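Local structure of BauA (Acinetobacter baumannii, 6HCP) at residues I106-G120 against P153-Y167. The protein probably takes up ferric preacinetobactin across the outer membrane as a TonB-dependent siderophore transporter of the bacterium. Sequence-based numbering, arbitrary orientation.
Sequences IRGYASSTNDMSMNG and PAGSVGGTVNLVTKY. With EDO (1,2-ethanediol), chain P.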
ATOM      1  N   ILE A 106      19.138 -17.491 -19.290  1.00 22.51           N
ATOM      2  CA  ILE A 106      18.572 -18.830 -19.231  1.00 21.19           C
ATOM      3  C   ILE A 106      19.708 -19.795 -18.855  1.00 23.25           C
ATOM      4  O   ILE A 106      20.787 -19.738 -19.452  1.00 23.05           O
ATOM      5  CB  ILE A 106      17.905 -19.203 -20.577  1.00 23.71           C
ATOM      6  CG1 ILE A 106      16.870 -18.153 -21.010  1.00 25.15           C
ATOM      7  CG2 ILE A 106      17.294 -20.587 -20.487  1.00 24.74           C
ATOM      8  CD1 ILE A 106      16.252 -18.389 -22.364  1.00 26.69           C
ATOM      9  N   ARG A 107      19.478 -20.621 -17.825  1.00 22.61           N
ATOM     10  CA  ARG A 107      20.485 -21.529 -17.288  1.00 22.99           C
ATOM     11  C   ARG A 107      21.786 -20.768 -16.998  1.00 24.92           C
ATOM     12  O   ARG A 107      22.893 -21.318 -17.122  1.00 24.68           O
ATOM     13  CB  ARG A 107      20.722 -22.698 -18.245  1.00 22.45           C
ATOM     14  CG  ARG A 107      19.582 -23.701 -18.220  1.00 26.16           C
ATOM     15  CD  ARG A 107      19.905 -25.028 -18.883  1.00 25.45           C
ATOM     16  NE  ARG A 107      18.830 -25.970 -18.653  1.00 25.73           N
ATOM     17  CZ  ARG A 107      18.732 -27.172 -19.206  1.00 27.46           C
ATOM     18  NH1 ARG A 107      19.528 -27.516 -20.212  1.00 26.18           N
ATOM     19  NH2 ARG A 107      17.742 -27.962 -18.826  1.00 25.34           N
ATOM     20  N   GLY A 108      21.638 -19.511 -16.568  1.00 22.78           N
ATOM     21  CA  GLY A 108      22.733 -18.715 -16.064  1.00 21.72           C
ATOM     22  C   GLY A 108      23.610 -18.104 -17.140  1.00 21.42           C
ATOM     23  O   GLY A 108      24.659 -17.533 -16.815  1.00 24.32           O
ATOM     24  N   TYR A 109      23.188 -18.180 -18.404  1.00 20.99           N
ATOM     25  CA  TYR A 109      23.875 -17.528 -19.503  1.00 21.71           C
ATOM     26  C   TYR A 109      22.938 -16.538 -20.201  1.00 25.42           C
ATOM     27  O   TYR A 109      21.751 -16.805 -20.350  1.00 23.40           O
ATOM     28  CB  TYR A 109      24.335 -18.547 -20.547  1.00 23.29           C
ATOM     29  CG  TYR A 109      25.518 -19.375 -20.119  1.00 21.33           C
ATOM     30  CD1 TYR A 109      26.755 -18.802 -19.906  1.00 24.59           C
ATOM     31  CD2 TYR A 109      25.373 -20.732 -19.892  1.00 24.20           C
ATOM     32  CE1 TYR A 109      27.840 -19.567 -19.526  1.00 22.11           C
ATOM     33  CE2 TYR A 109      26.439 -21.502 -19.465  1.00 25.86           C
ATOM     34  CZ  TYR A 109      27.684 -20.923 -19.325  1.00 25.08           C
ATOM     35  OH  TYR A 109      28.760 -21.693 -18.992  1.00 30.47           O
ATOM     36  N   ALA A 110      23.514 -15.456 -20.718  1.00 23.34           N
ATOM     37  CA  ALA A 110      22.743 -14.458 -21.449  1.00 25.50           C
ATOM     38  C   ALA A 110      21.991 -15.142 -22.593  1.00 24.62           C
ATOM     39  O   ALA A 110      22.498 -16.054 -23.246  1.00 25.39           O
ATOM     40  CB  ALA A 110      23.651 -13.363 -21.959  1.00 27.16           C
ATOM     41  N   SER A 111      20.739 -14.722 -22.790  1.00 21.92           N
ATOM     42  CA  SER A 111      19.958 -15.072 -23.941  1.00 23.71           C
ATOM     43  C   SER A 111      19.484 -13.783 -24.612  1.00 27.64           C
ATOM     44  O   SER A 111      18.635 -13.068 -24.073  1.00 25.80           O
ATOM     45  CB  SER A 111      18.790 -15.965 -23.583  1.00 25.48           C
ATOM     46  OG  SER A 111      18.024 -16.281 -24.750  1.00 24.86           O
ATOM     47  N   SER A 112      20.106 -13.446 -25.743  1.00 25.27           N
ATOM     48  CA  SER A 112      19.933 -12.125 -26.359  1.00 24.81           C
ATOM     49  C   SER A 112      18.531 -11.994 -26.951  1.00 22.43           C
ATOM     50  O   SER A 112      18.031 -12.924 -27.636  1.00 23.43           O
ATOM     51  CB  SER A 112      20.999 -11.884 -27.420  1.00 24.92           C
ATOM     52  OG  SER A 112      20.752 -10.676 -28.136  1.00 26.06           O
ATOM     53  N   THR A 113      17.957 -10.797 -26.825  1.00 22.14           N
ATOM     54  CA  THR A 113      16.727 -10.460 -27.507  1.00 24.14           C
ATOM     55  C   THR A 113      16.890 -10.635 -29.016  1.00 24.29           C
ATOM     56  O   THR A 113      15.928 -10.917 -29.717  1.00 25.38           O
ATOM     57  CB  THR A 113      16.280  -9.040 -27.142  1.00 22.79           C
ATOM     58  OG1 THR A 113      17.327  -8.109 -27.453  1.00 24.98           O
ATOM     59  CG2 THR A 113      15.909  -8.962 -25.679  1.00 26.55           C
ATOM     60  N   ASN A 114      18.105 -10.393 -29.506  1.00 23.67           N
ATOM     61  CA  ASN A 114      18.396 -10.473 -30.938  1.00 26.15           C
ATOM     62  C   ASN A 114      18.216 -11.902 -31.480  1.00 27.26           C
ATOM     63  O   ASN A 114      18.209 -12.085 -32.697  1.00 26.20           O
ATOM     64  CB  ASN A 114      19.860 -10.161 -31.247  1.00 28.13           C
ATOM     65  CG  ASN A 114      20.277  -8.719 -31.126  1.00 31.14           C
ATOM     66  OD1 ASN A 114      21.458  -8.432 -31.312  1.00 29.96           O
ATOM     67  ND2 ASN A 114      19.388  -7.844 -30.667  1.00 28.40           N
ATOM     68  N   ASP A 115      18.187 -12.896 -30.580  1.00 23.91           N
ATOM     69  CA  ASP A 115      18.306 -14.312 -30.909  1.00 23.99           C
ATOM     70  C   ASP A 115      16.970 -15.052 -30.792  1.00 25.18           C
ATOM     71  O   ASP A 115      16.930 -16.283 -30.794  1.00 25.33           O
ATOM     72  CB  ASP A 115      19.373 -14.988 -30.042  1.00 23.88           C
ATOM     73  CG  ASP A 115      20.785 -14.547 -30.410  1.00 23.47           C
ATOM     74  OD1 ASP A 115      20.927 -13.910 -31.475  1.00 26.24           O
ATOM     75  OD2 ASP A 115      21.718 -14.776 -29.606  1.00 23.63           O
ATOM     76  N   MET A 116      15.861 -14.321 -30.670  1.00 26.54           N
ATOM     77  CA  MET A 116      14.559 -14.994 -30.651  1.00 26.16           C
ATOM     78  C   MET A 116      14.187 -15.415 -32.074  1.00 24.70           C
ATOM     79  O   MET A 116      14.527 -14.717 -33.029  1.00 25.49           O
ATOM     80  CB  MET A 116      13.465 -14.065 -30.116  1.00 26.47           C
ATOM     81  CG  MET A 116      13.763 -13.554 -28.722  1.00 28.14           C
ATOM     82  SD  MET A 116      12.274 -12.696 -28.104  1.00 31.40           S
ATOM     83  CE  MET A 116      12.182 -11.307 -29.217  1.00 36.94           C
ATOM     84  N   SER A 117      13.425 -16.501 -32.186  1.00 25.25           N
ATOM     85  CA  SER A 117      12.885 -16.907 -33.455  1.00 26.18           C
ATOM     86  C   SER A 117      11.388 -16.598 -33.525  1.00 27.63           C
ATOM     87  O   SER A 117      10.721 -16.460 -32.490  1.00 25.86           O
ATOM     88  CB  SER A 117      13.185 -18.349 -33.738  1.00 26.30           C
ATOM     89  OG  SER A 117      12.733 -19.211 -32.705  1.00 27.75           O
ATOM     90  N   MET A 118      10.895 -16.422 -34.761  1.00 25.95           N
ATOM     91  CA  MET A 118       9.475 -16.266 -35.045  1.00 25.32           C
ATOM     92  C   MET A 118       9.027 -17.404 -35.965  1.00 27.26           C
ATOM     93  O   MET A 118       9.597 -17.568 -37.029  1.00 26.79           O
ATOM     94  CB  MET A 118       9.152 -14.927 -35.702  1.00 25.25           C
ATOM     95  CG  MET A 118       7.637 -14.742 -35.921  1.00 29.93           C
ATOM     96  SD  MET A 118       7.232 -13.186 -36.738  1.00 35.06           S
ATOM     97  CE  MET A 118       7.781 -12.001 -35.523  1.00 34.42           C
ATOM     98  N   ASN A 119       8.170 -18.292 -35.448  1.00 26.47           N
ATOM     99  CA  ASN A 119       7.762 -19.488 -36.166  1.00 29.09           C
ATOM    100  C   ASN A 119       9.010 -20.242 -36.654  1.00 34.76           C
ATOM    101  O   ASN A 119       9.040 -20.765 -37.786  1.00 27.10           O
ATOM    102  CB  ASN A 119       6.849 -19.120 -37.338  1.00 31.61           C
ATOM    103  CG  ASN A 119       5.583 -18.412 -36.893  1.00 32.33           C
ATOM    104  OD1 ASN A 119       4.959 -18.819 -35.913  1.00 28.97           O
ATOM    105  ND2 ASN A 119       5.186 -17.382 -37.619  1.00 27.79           N
ATOM    106  N   GLY A 120      10.051 -20.266 -35.817  1.00 28.16           N
ATOM    107  CA  GLY A 120      11.252 -21.069 -36.065  1.00 26.92           C
ATOM    108  C   GLY A 120      12.343 -20.325 -36.830  1.00 27.13           C
ATOM    109  O   GLY A 120      13.436 -20.873 -36.999  1.00 29.62           O
ATOM    110  N   PRO A 153      21.889 -14.543 -34.475  1.00 25.85           N
ATOM    111  CA  PRO A 153      22.747 -13.419 -34.832  1.00 29.40           C
ATOM    112  C   PRO A 153      23.689 -12.902 -33.741  1.00 29.35           C
ATOM    113  O   PRO A 153      24.763 -12.427 -34.087  1.00 26.71           O
ATOM    114  CB  PRO A 153      21.738 -12.321 -35.203  1.00 31.89           C
ATOM    115  CG  PRO A 153      20.542 -13.059 -35.694  1.00 28.09           C
ATOM    116  CD  PRO A 153      20.488 -14.306 -34.838  1.00 27.42           C
ATOM    117  N   ALA A 154      23.294 -12.968 -32.454  1.00 24.86           N
ATOM    118  CA  ALA A 154      24.152 -12.464 -31.379  1.00 23.01           C
ATOM    119  C   ALA A 154      24.977 -13.586 -30.729  1.00 24.74           C
ATOM    120  O   ALA A 154      25.775 -13.333 -29.827  1.00 25.25           O
ATOM    121  CB  ALA A 154      23.348 -11.739 -30.331  1.00 27.27           C
ATOM    122  N   GLY A 155      24.804 -14.823 -31.190  1.00 23.97           N
ATOM    123  CA  GLY A 155      25.596 -15.965 -30.692  1.00 23.40           C
ATOM    124  C   GLY A 155      25.390 -16.270 -29.211  1.00 25.95           C
ATOM    125  O   GLY A 155      26.261 -16.858 -28.581  1.00 24.85           O
ATOM    126  N   SER A 156      24.212 -15.944 -28.648  1.00 24.28           N
ATOM    127  CA  SER A 156      23.955 -16.267 -27.247  1.00 23.20           C
ATOM    128  C   SER A 156      23.591 -17.751 -27.133  1.00 21.52           C
ATOM    129  O   SER A 156      23.111 -18.345 -28.105  1.00 23.36           O
ATOM    130  CB  SER A 156      22.894 -15.339 -26.627  1.00 24.12           C
ATOM    131  OG  SER A 156      21.611 -15.564 -27.188  1.00 23.93           O
ATOM    132  N   VAL A 157      23.811 -18.349 -25.954  1.00 24.04           N
ATOM    133  CA  VAL A 157      23.748 -19.805 -25.795  1.00 24.55           C
ATOM    134  C   VAL A 157      22.848 -20.263 -24.637  1.00 23.81           C
ATOM    135  O   VAL A 157      22.727 -21.466 -24.395  1.00 25.97           O
ATOM    136  CB  VAL A 157      25.171 -20.385 -25.621  1.00 24.47           C
ATOM    137  CG1 VAL A 157      26.053 -20.018 -26.814  1.00 26.56           C
ATOM    138  CG2 VAL A 157      25.826 -19.954 -24.310  1.00 26.56           C
ATOM    139  N   GLY A 158      22.183 -19.350 -23.927  1.00 22.87           N
ATOM    140  CA  GLY A 158      21.454 -19.753 -22.724  1.00 21.79           C
ATOM    141  C   GLY A 158      20.205 -20.581 -23.042  1.00 22.45           C
ATOM    142  O   GLY A 158      19.782 -21.437 -22.262  1.00 23.35           O
ATOM    143  N   GLY A 159      19.521 -20.221 -24.127  1.00 24.23           N
ATOM    144  CA  GLY A 159      18.311 -20.947 -24.559  1.00 25.02           C
ATOM    145  C   GLY A 159      17.695 -20.284 -25.773  1.00 28.82           C
ATOM    146  O   GLY A 159      18.100 -19.213 -26.169  1.00 30.36           O
ATOM    147  N   THR A 160      16.632 -20.882 -26.294  1.00 25.04           N
ATOM    148  CA  THR A 160      15.958 -20.312 -27.446  1.00 24.28           C
ATOM    149  C   THR A 160      14.502 -20.006 -27.071  1.00 24.59           C
ATOM    150  O   THR A 160      13.782 -20.870 -26.563  1.00 25.44           O
ATOM    151  CB  THR A 160      16.055 -21.219 -28.676  1.00 30.70           C
ATOM    152  OG1 THR A 160      17.443 -21.430 -28.970  1.00 30.76           O
ATOM    153  CG2 THR A 160      15.344 -20.627 -29.879  1.00 31.58           C
ATOM    154  N   VAL A 161      14.100 -18.780 -27.376  1.00 23.77           N
ATOM    155  CA  VAL A 161      12.748 -18.312 -27.241  1.00 26.68           C
ATOM    156  C   VAL A 161      12.145 -18.253 -28.644  1.00 25.12           C
ATOM    157  O   VAL A 161      12.669 -17.541 -29.505  1.00 25.07           O
ATOM    158  CB  VAL A 161      12.714 -16.926 -26.579  1.00 26.40           C
ATOM    159  CG1 VAL A 161      11.289 -16.406 -26.463  1.00 28.18           C
ATOM    160  CG2 VAL A 161      13.411 -16.949 -25.228  1.00 24.74           C
ATOM    161  N   ASN A 162      11.061 -19.008 -28.845  1.00 24.06           N
ATOM    162  CA  ASN A 162      10.399 -19.102 -30.139  1.00 24.82           C
ATOM    163  C   ASN A 162       8.980 -18.533 -30.003  1.00 24.72           C
ATOM    164  O   ASN A 162       8.204 -18.995 -29.153  1.00 27.63           O
ATOM    165  CB  ASN A 162      10.371 -20.546 -30.647  1.00 24.51           C
ATOM    166  CG  ASN A 162       9.736 -20.678 -32.018  1.00 29.31           C
ATOM    167  OD1 ASN A 162      10.053 -19.900 -32.924  1.00 27.53           O
ATOM    168  ND2 ASN A 162       8.760 -21.579 -32.148  1.00 25.30           N
ATOM    169  N   LEU A 163       8.685 -17.511 -30.807  1.00 23.24           N
ATOM    170  CA  LEU A 163       7.407 -16.829 -30.754  1.00 26.67           C
ATOM    171  C   LEU A 163       6.549 -17.309 -31.925  1.00 31.66           C
ATOM    172  O   LEU A 163       6.980 -17.246 -33.098  1.00 28.36           O
ATOM    173  CB  LEU A 163       7.625 -15.317 -30.830  1.00 26.65           C
ATOM    174  CG  LEU A 163       8.647 -14.751 -29.840  1.00 27.15           C
ATOM    175  CD1 LEU A 163       8.743 -13.244 -29.970  1.00 28.46           C
ATOM    176  CD2 LEU A 163       8.303 -15.127 -28.410  1.00 27.34           C
ATOM    177  N   VAL A 164       5.406 -17.902 -31.581  1.00 27.59           N
ATOM    178  CA  VAL A 164       4.496 -18.494 -32.553  1.00 27.87           C
ATOM    179  C   VAL A 164       3.365 -17.493 -32.793  1.00 30.10           C
ATOM    180  O   VAL A 164       2.692 -17.071 -31.848  1.00 28.22           O
ATOM    181  CB  VAL A 164       3.958 -19.839 -32.042  1.00 29.31           C
ATOM    182  CG1 VAL A 164       2.932 -20.447 -32.995  1.00 32.40           C
ATOM    183  CG2 VAL A 164       5.077 -20.819 -31.748  1.00 32.62           C
ATOM    184  N   THR A 165       3.197 -17.063 -34.042  1.00 26.78           N
ATOM    185  CA  THR A 165       2.250 -16.002 -34.362  1.00 28.46           C
ATOM    186  C   THR A 165       0.815 -16.552 -34.363  1.00 26.27           C
ATOM    187  O   THR A 165       0.591 -17.773 -34.380  1.00 30.55           O
ATOM    188  CB  THR A 165       2.575 -15.339 -35.703  1.00 30.02           C
ATOM    189  OG1 THR A 165       2.571 -16.358 -36.704  1.00 26.21           O
ATOM    190  CG2 THR A 165       3.901 -14.614 -35.667  1.00 35.21           C
ATOM    191  N   LYS A 166      -0.139 -15.623 -34.324  1.00 28.53           N
ATOM    192  CA  LYS A 166      -1.580 -15.947 -34.329  1.00 31.79           C
ATOM    193  C   LYS A 166      -2.087 -16.071 -35.777  1.00 27.62           C
ATOM    194  O   LYS A 166      -1.837 -15.186 -36.604  1.00 31.52           O
ATOM    195  CB  LYS A 166      -2.373 -14.820 -33.662  1.00 30.31           C
ATOM    196  CG  LYS A 166      -2.217 -14.680 -32.158  1.00 30.00           C
ATOM    197  CD  LYS A 166      -2.786 -13.352 -31.653  1.00 30.48           C
ATOM    198  CE  LYS A 166      -2.946 -13.301 -30.147  1.00 33.07           C
ATOM    199  NZ  LYS A 166      -3.496 -11.997 -29.704  1.00 31.82           N
ATOM    200  N   TYR A 167      -2.903 -17.100 -36.021  1.00 31.43           N
ATOM    201  CA  TYR A 167      -3.653 -17.224 -37.274  1.00 32.66           C
ATOM    202  C   TYR A 167      -5.156 -17.355 -36.954  1.00 37.38           C
ATOM    203  O   TYR A 167      -5.549 -17.648 -35.810  1.00 32.84           O
ATOM    204  CB  TYR A 167      -3.121 -18.420 -38.069  1.00 32.88           C
ATOM    205  CG  TYR A 167      -1.656 -18.327 -38.435  1.00 31.47           C
ATOM    206  CD1 TYR A 167      -1.213 -17.434 -39.403  1.00 31.29           C
ATOM    207  CD2 TYR A 167      -0.705 -19.066 -37.749  1.00 35.35           C
ATOM    208  CE1 TYR A 167       0.133 -17.325 -39.724  1.00 31.63           C
ATOM    209  CE2 TYR A 167       0.641 -18.976 -38.065  1.00 34.40           C
ATOM    210  CZ  TYR A 167       1.066 -18.098 -39.045  1.00 33.18           C
ATOM    211  OH  TYR A 167       2.404 -17.999 -39.329  1.00 33.93           O
TER
HETATM  212  C1  EDO P 813      11.607 -23.060 -39.426  1.00 75.06           C
HETATM  213  O1  EDO P 813      11.470 -24.173 -40.313  1.00 90.48           O
HETATM  214  C2  EDO P 813      11.604 -21.764 -40.214  1.00 60.80           C
HETATM  215  O2  EDO P 813      10.279 -21.228 -40.210  1.00 62.01           O
HETATM  216  O   HOH W   1      25.014 -16.523 -23.948  1.00 22.96           O
HETATM  217  O   HOH W   2      20.305 -17.794 -26.130  1.00 34.48           O
HETATM  218  O   HOH W   3      16.236 -17.019 -28.185  1.00 27.56           O
HETATM  219  O   HOH W   4      18.810 -18.717 -29.511  1.00 53.52           O
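D115 pushes its carboxylate into the loop P153-S156, against P153 and A154, and both oxygens are taken up there. OD1 accepts from A154 N (2.7 Å) through its syn lone pair, while OD2 is met by S156 N nearly end-on and by S156 OG at 2.5 Å on the anti side. Three donors thus hold the carboxylate, which probably stabilises its negative charge. The hydroxyl of S156, lying between its own backbone N and carbonyl carbon (chi1 68°), also accepts from S112 N, tying the backbone at S112 to the same loop. Further on, a short parallel strand pairing takes over: S117 N donates to V161 O, L163 N to S117 O, and N119 N to L163 O. Beside it the amide oxygen of N162 receives S117 OG (2.8 Å) and G120 N (2.9 Å) from the same face of its plane. N119 closes the pairing with its side-chain amide, OD1 accepting from T165 N (3.1 Å) and ND2 reaching T165 OG1 within the amide plane. T165 OG1 also bonds D243 of the barrel wall. On the face bearing L163, the thioether of M116, bent at its last torsion, brings CE to 4.0 Å from L163 CD1. Just ahead of the paired strands, water 3 bridges D115 O and V161 N. Both segments belong to the plug of this TonB-dependent receptor, inside the barrel: strand 159-165 lies between 117-118 and the antiparallel strand 135-142, with M118 and N119 touching barrel strand 282-297.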